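Local coordinates for antigen, P35 (Borreliella spielmanii A14S, PDB 6HPN), which is a PFam54 outer surface protein, probably a lipoprotein, orthologous to BBA64 of Borrelia burgdorferi and thought to play a part in Lyme disease, at residues N178-L183 with I187-D192; G96-K101 with D171-E176. All blocks are in the same frame, centred on the assembly; numbering follows the deposited sequence.

Contact 1: N178-L183 with I187-D192; sequences NANPEL and ISKLHD
Leu183 and Lys189 meet at a tight corner of the all-helical PFam54 fold. Here helix 146-179 gives way to the short helix 181-185 and then to helix 187-197. CD2 of Leu183 lies against the backbone of helix 187-197, 3.6 Å from the carbonyl oxygen O of Lys189. The same methyl touches the aliphatic part of that lysine, with Leu183 CD2 4.0 Å from Lys189 CD. With CG opposite its carbonyl carbon (chi1 -68°), the leucine brings its methyl end in toward helix 187-197.

Leu190 packs mainly on the backbone oxygen of Leu183. Its CB is 3.7 Å from Leu183 O, and the rest of its side chain gathers round the same oxygen. The side chains themselves meet more loosely, Leu183 CB to Leu190 CD1 at 4.4 Å. The pair has its CA atoms 4.9 Å apart, as the chain turns tightly from one helix into the next.

Lys189 bends at chi2 and chi3 and reaches back toward the start of helix 181-185. It crosses Glu182 at about a right angle, and Lys189 CE rests 3.7 Å from Glu182 CG. This contact is between methylene groups. The opposite charges are near but do not pair, since Glu182 OE1 and Lys189 NZ are 4.9 Å apart; any attraction is probably modest.

Further out, Leu183 also touches Glu176, and Leu190 touches Tyr177, both on helix 146-179. Leu190 reaches Ile98 and Leu102 of helix 89-102 as well, which ties the corner to the helix bundle. Asn180 is the N-cap of helix 181-185. Its OD1 accepts from Glu182 N at 2.6 Å, with the donor almost in line with the side-chain C=O (163°) but the bond bent at the hydrogen (136°).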
# COMPACT_ATOMS: atom_id res chain seq x y z
N ASN A 178 -16.89 -15.62 2.04
CA ASN A 178 -18.21 -15.52 2.71
C ASN A 178 -19.27 -16.26 1.88
O ASN A 178 -20.34 -16.55 2.45
CB ASN A 178 -18.61 -14.06 2.96
CG ASN A 178 -17.82 -13.39 4.08
OD1 ASN A 178 -17.50 -13.99 5.10
ND2 ASN A 178 -17.53 -12.11 3.88
N ALA A 179 -18.99 -16.58 0.60
CA ALA A 179 -19.95 -17.24 -0.32
C ALA A 179 -19.69 -18.75 -0.37
O ALA A 179 -20.57 -19.47 -0.86
CB ALA A 179 -19.86 -16.64 -1.69
N ASN A 180 -18.53 -19.22 0.11
CA ASN A 180 -18.10 -20.62 -0.16
C ASN A 180 -17.53 -21.29 1.08
O ASN A 180 -16.35 -21.14 1.41
CB ASN A 180 -17.12 -20.70 -1.32
CG ASN A 180 -16.80 -22.15 -1.62
OD1 ASN A 180 -16.69 -22.97 -0.72
ND2 ASN A 180 -16.67 -22.48 -2.89
N PRO A 181 -18.34 -22.14 1.75
CA PRO A 181 -17.92 -22.90 2.92
C PRO A 181 -16.60 -23.66 2.80
O PRO A 181 -15.98 -23.88 3.84
CB PRO A 181 -19.03 -23.93 3.07
CG PRO A 181 -20.26 -23.21 2.58
CD PRO A 181 -19.77 -22.36 1.43
N GLU A 182 -16.24 -24.09 1.59
CA GLU A 182 -14.99 -24.86 1.34
C GLU A 182 -13.79 -23.98 1.68
O GLU A 182 -12.83 -24.50 2.29
CB GLU A 182 -14.89 -25.35 -0.10
CG GLU A 182 -13.68 -26.23 -0.34
CD GLU A 182 -13.97 -27.69 -0.65
OE1 GLU A 182 -14.89 -27.91 -1.45
OE2 GLU A 182 -13.28 -28.59 -0.10
N LEU A 183 -13.84 -22.68 1.33
CA LEU A 183 -12.73 -21.74 1.63
C LEU A 183 -12.65 -21.53 3.15
O LEU A 183 -11.55 -21.18 3.64
CB LEU A 183 -12.92 -20.44 0.85
CG LEU A 183 -12.77 -20.56 -0.68
CD1 LEU A 183 -13.18 -19.27 -1.37
CD2 LEU A 183 -11.35 -20.95 -1.08
N ILE A 187 -8.30 -25.48 4.27
CA ILE A 187 -7.29 -24.42 4.48
C ILE A 187 -6.37 -24.35 3.25
O ILE A 187 -5.97 -23.24 2.86
CB ILE A 187 -6.56 -24.63 5.82
CG1 ILE A 187 -6.38 -23.29 6.54
CG2 ILE A 187 -5.26 -25.42 5.64
CD1 ILE A 187 -5.90 -22.16 5.64
N SER A 188 -6.12 -25.48 2.61
CA SER A 188 -5.23 -25.56 1.44
C SER A 188 -5.93 -24.99 0.20
O SER A 188 -5.24 -24.60 -0.77
CB SER A 188 -4.75 -26.99 1.28
OG SER A 188 -5.12 -27.51 0.03
N LYS A 189 -7.25 -24.88 0.22
CA LYS A 189 -8.02 -24.28 -0.89
C LYS A 189 -8.01 -22.75 -0.75
O LYS A 189 -8.00 -22.04 -1.77
CB LYS A 189 -9.44 -24.84 -0.87
CG LYS A 189 -9.93 -25.42 -2.20
CD LYS A 189 -10.78 -24.45 -3.02
CE LYS A 189 -12.09 -25.05 -3.48
NZ LYS A 189 -13.07 -24.01 -3.85
N LEU A 190 -8.01 -22.26 0.49
CA LEU A 190 -7.95 -20.82 0.81
C LEU A 190 -6.58 -20.32 0.37
O LEU A 190 -6.50 -19.24 -0.22
CB LEU A 190 -8.15 -20.61 2.32
CG LEU A 190 -8.18 -19.15 2.79
CD1 LEU A 190 -9.25 -18.33 2.08
CD2 LEU A 190 -8.38 -19.08 4.30
N HIS A 191 -5.56 -21.11 0.65
CA HIS A 191 -4.16 -20.78 0.29
C HIS A 191 -4.08 -20.57 -1.22
O HIS A 191 -3.64 -19.49 -1.64
CB HIS A 191 -3.23 -21.88 0.79
CG HIS A 191 -1.89 -21.82 0.15
ND1 HIS A 191 -0.85 -21.09 0.72
CD2 HIS A 191 -1.43 -22.35 -1.00
CE1 HIS A 191 0.21 -21.20 -0.06
NE2 HIS A 191 -0.12 -21.96 -1.12
N ASP A 192 -4.53 -21.57 -1.98
CA ASP A 192 -4.55 -21.54 -3.46
C ASP A 192 -5.26 -20.27 -3.93
O ASP A 192 -4.69 -19.59 -4.78
CB ASP A 192 -5.22 -22.79 -4.02
CG ASP A 192 -4.46 -24.09 -3.85
OD1 ASP A 192 -3.36 -24.09 -3.22
OD2 ASP A 192 -4.97 -25.10 -4.33

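Contact 2: G96-K101 with D171-E176; sequences GTILSK and DDIIKE
Two helices far apart in sequence, 89-102 and 146-179, pack against each other in the bundle through a buried, wholly apolar contact. Ile98 points from helix 89-102 toward the other helix and uses both of its branches. Its CG2 methyl meets the matching methyl of the facing helix, with Ile98 CG2 4.0 Å from Ile173 CG2. Its longer branch goes to the next residue: Ile98 CD1 lies 4.1 Å from Ile174 CG1 and equally close to that residue's CA. With chi1 at -64° and chi2 at 167°, Ile98 extends CD1 over the backbone of Ile174. The two side chains cross there at about a right angle.

Neighbours continue the packing. Ile173 also touches Asn193 of helix 187-197, and Ile174 touches Val91 and the polar Asn94 of helix 89-102. Within 96-101, Gly96 O is gripped twice, by Ser100 N and by Ser100 OG at 2.5 Å, from opposite faces of its carbonyl plane.

No hydrogen bond or salt bridge joins the segments. With CA atoms of Ile98 and Ile174 7.8 Å apart, the helices are held here by branched aliphatic side chains, through dispersion and the exclusion of water.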
# COMPACT_ATOMS: atom_id res chain seq x y z
N GLY A 96 -8.32 -9.51 7.96
CA GLY A 96 -7.63 -9.96 9.17
C GLY A 96 -8.05 -11.38 9.53
O GLY A 96 -7.17 -12.24 9.67
N THR A 97 -9.34 -11.64 9.70
CA THR A 97 -9.83 -12.97 10.13
C THR A 97 -9.34 -14.02 9.14
O THR A 97 -8.84 -15.06 9.55
CB THR A 97 -11.36 -12.95 10.29
OG1 THR A 97 -11.73 -11.90 11.18
CG2 THR A 97 -11.91 -14.26 10.81
N ILE A 98 -9.44 -13.73 7.85
CA ILE A 98 -9.22 -14.71 6.75
C ILE A 98 -7.72 -15.02 6.62
O ILE A 98 -7.34 -16.21 6.60
CB ILE A 98 -9.84 -14.15 5.46
CG1 ILE A 98 -11.35 -14.02 5.63
CG2 ILE A 98 -9.48 -14.97 4.24
CD1 ILE A 98 -12.02 -13.21 4.54
N LEU A 99 -6.87 -14.00 6.55
CA LEU A 99 -5.38 -14.18 6.48
C LEU A 99 -4.86 -14.80 7.79
O LEU A 99 -3.93 -15.58 7.71
CB LEU A 99 -4.72 -12.84 6.16
CG LEU A 99 -5.07 -12.23 4.80
CD1 LEU A 99 -4.16 -11.08 4.45
CD2 LEU A 99 -5.02 -13.27 3.69
N SER A 100 -5.49 -14.51 8.92
CA SER A 100 -5.16 -15.10 10.24
C SER A 100 -5.31 -16.62 10.20
O SER A 100 -4.49 -17.31 10.82
CB SER A 100 -6.00 -14.49 11.33
OG SER A 100 -5.66 -13.14 11.51
N LYS A 101 -6.34 -17.14 9.52
CA LYS A 101 -6.54 -18.60 9.35
C LYS A 101 -5.32 -19.21 8.66
O LYS A 101 -4.88 -20.26 9.09
CB LYS A 101 -7.81 -18.91 8.57
CG LYS A 101 -9.07 -18.77 9.42
CD LYS A 101 -9.89 -20.03 9.40
CE LYS A 101 -11.26 -19.84 10.00
NZ LYS A 101 -12.28 -20.38 9.07
N ASP A 171 -11.49 -7.32 -1.72
CA ASP A 171 -12.97 -7.46 -1.66
C ASP A 171 -13.36 -8.86 -2.17
O ASP A 171 -14.30 -9.42 -1.61
CB ASP A 171 -13.68 -6.32 -2.40
CG ASP A 171 -13.64 -4.98 -1.69
OD1 ASP A 171 -13.45 -4.94 -0.45
OD2 ASP A 171 -13.80 -3.98 -2.38
N ASP A 172 -12.66 -9.41 -3.17
CA ASP A 172 -13.04 -10.69 -3.83
C ASP A 172 -12.78 -11.85 -2.87
O ASP A 172 -13.67 -12.72 -2.72
CB ASP A 172 -12.29 -10.88 -5.15
CG ASP A 172 -12.81 -9.98 -6.26
OD1 ASP A 172 -13.85 -9.38 -6.03
OD2 ASP A 172 -12.18 -9.89 -7.33
N ILE A 173 -11.59 -11.87 -2.28
CA ILE A 173 -11.19 -12.81 -1.21
C ILE A 173 -12.31 -12.82 -0.16
O ILE A 173 -12.76 -13.89 0.22
CB ILE A 173 -9.82 -12.41 -0.61
CG1 ILE A 173 -8.66 -12.77 -1.54
CG2 ILE A 173 -9.60 -13.02 0.75
CD1 ILE A 173 -7.31 -12.10 -1.21
N ILE A 174 -12.76 -11.64 0.27
CA ILE A 174 -13.81 -11.51 1.32
C ILE A 174 -15.14 -12.07 0.79
O ILE A 174 -15.75 -12.89 1.50
CB ILE A 174 -13.92 -10.04 1.78
CG1 ILE A 174 -12.67 -9.64 2.57
CG2 ILE A 174 -15.18 -9.79 2.59
CD1 ILE A 174 -12.61 -8.19 2.95
N LYS A 175 -15.58 -11.62 -0.39
CA LYS A 175 -16.85 -12.05 -1.02
C LYS A 175 -16.83 -13.57 -1.15
O LYS A 175 -17.80 -14.19 -0.71
CB LYS A 175 -17.07 -11.38 -2.37
CG LYS A 175 -18.05 -10.21 -2.35
CD LYS A 175 -17.63 -8.95 -3.12
CE LYS A 175 -18.04 -7.67 -2.40
NZ LYS A 175 -17.44 -6.45 -3.01
N GLU A 176 -15.73 -14.12 -1.69
CA GLU A 176 -15.62 -15.56 -2.04
C GLU A 176 -15.58 -16.40 -0.76
O GLU A 176 -16.24 -17.48 -0.74
CB GLU A 176 -14.40 -15.80 -2.94
CG GLU A 176 -14.59 -15.22 -4.32
CD GLU A 176 -13.32 -14.93 -5.10
OE1 GLU A 176 -12.24 -15.42 -4.69
OE2 GLU A 176 -13.40 -14.21 -6.11

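Contacts 1 and 2 sit at the same end of the elongated helical chain, with centres about 9 Å apart and on one side of the chain's centre. Both involve helix 146-179. Contact 2 takes its last turns; segment 178-183 starts on its final residues, though the residues of contact 1 that touch come just after. Contact 2 is complete at residue 176, before contact 1 opens at 178. The two also touch directly, as Ile187 CD1 lies 4.1 Å from Lys101 O. Helix 187-197 thus packs on both helix 89-102 and helix 146-179, and the two contacts join into one packed end of the helical bundle.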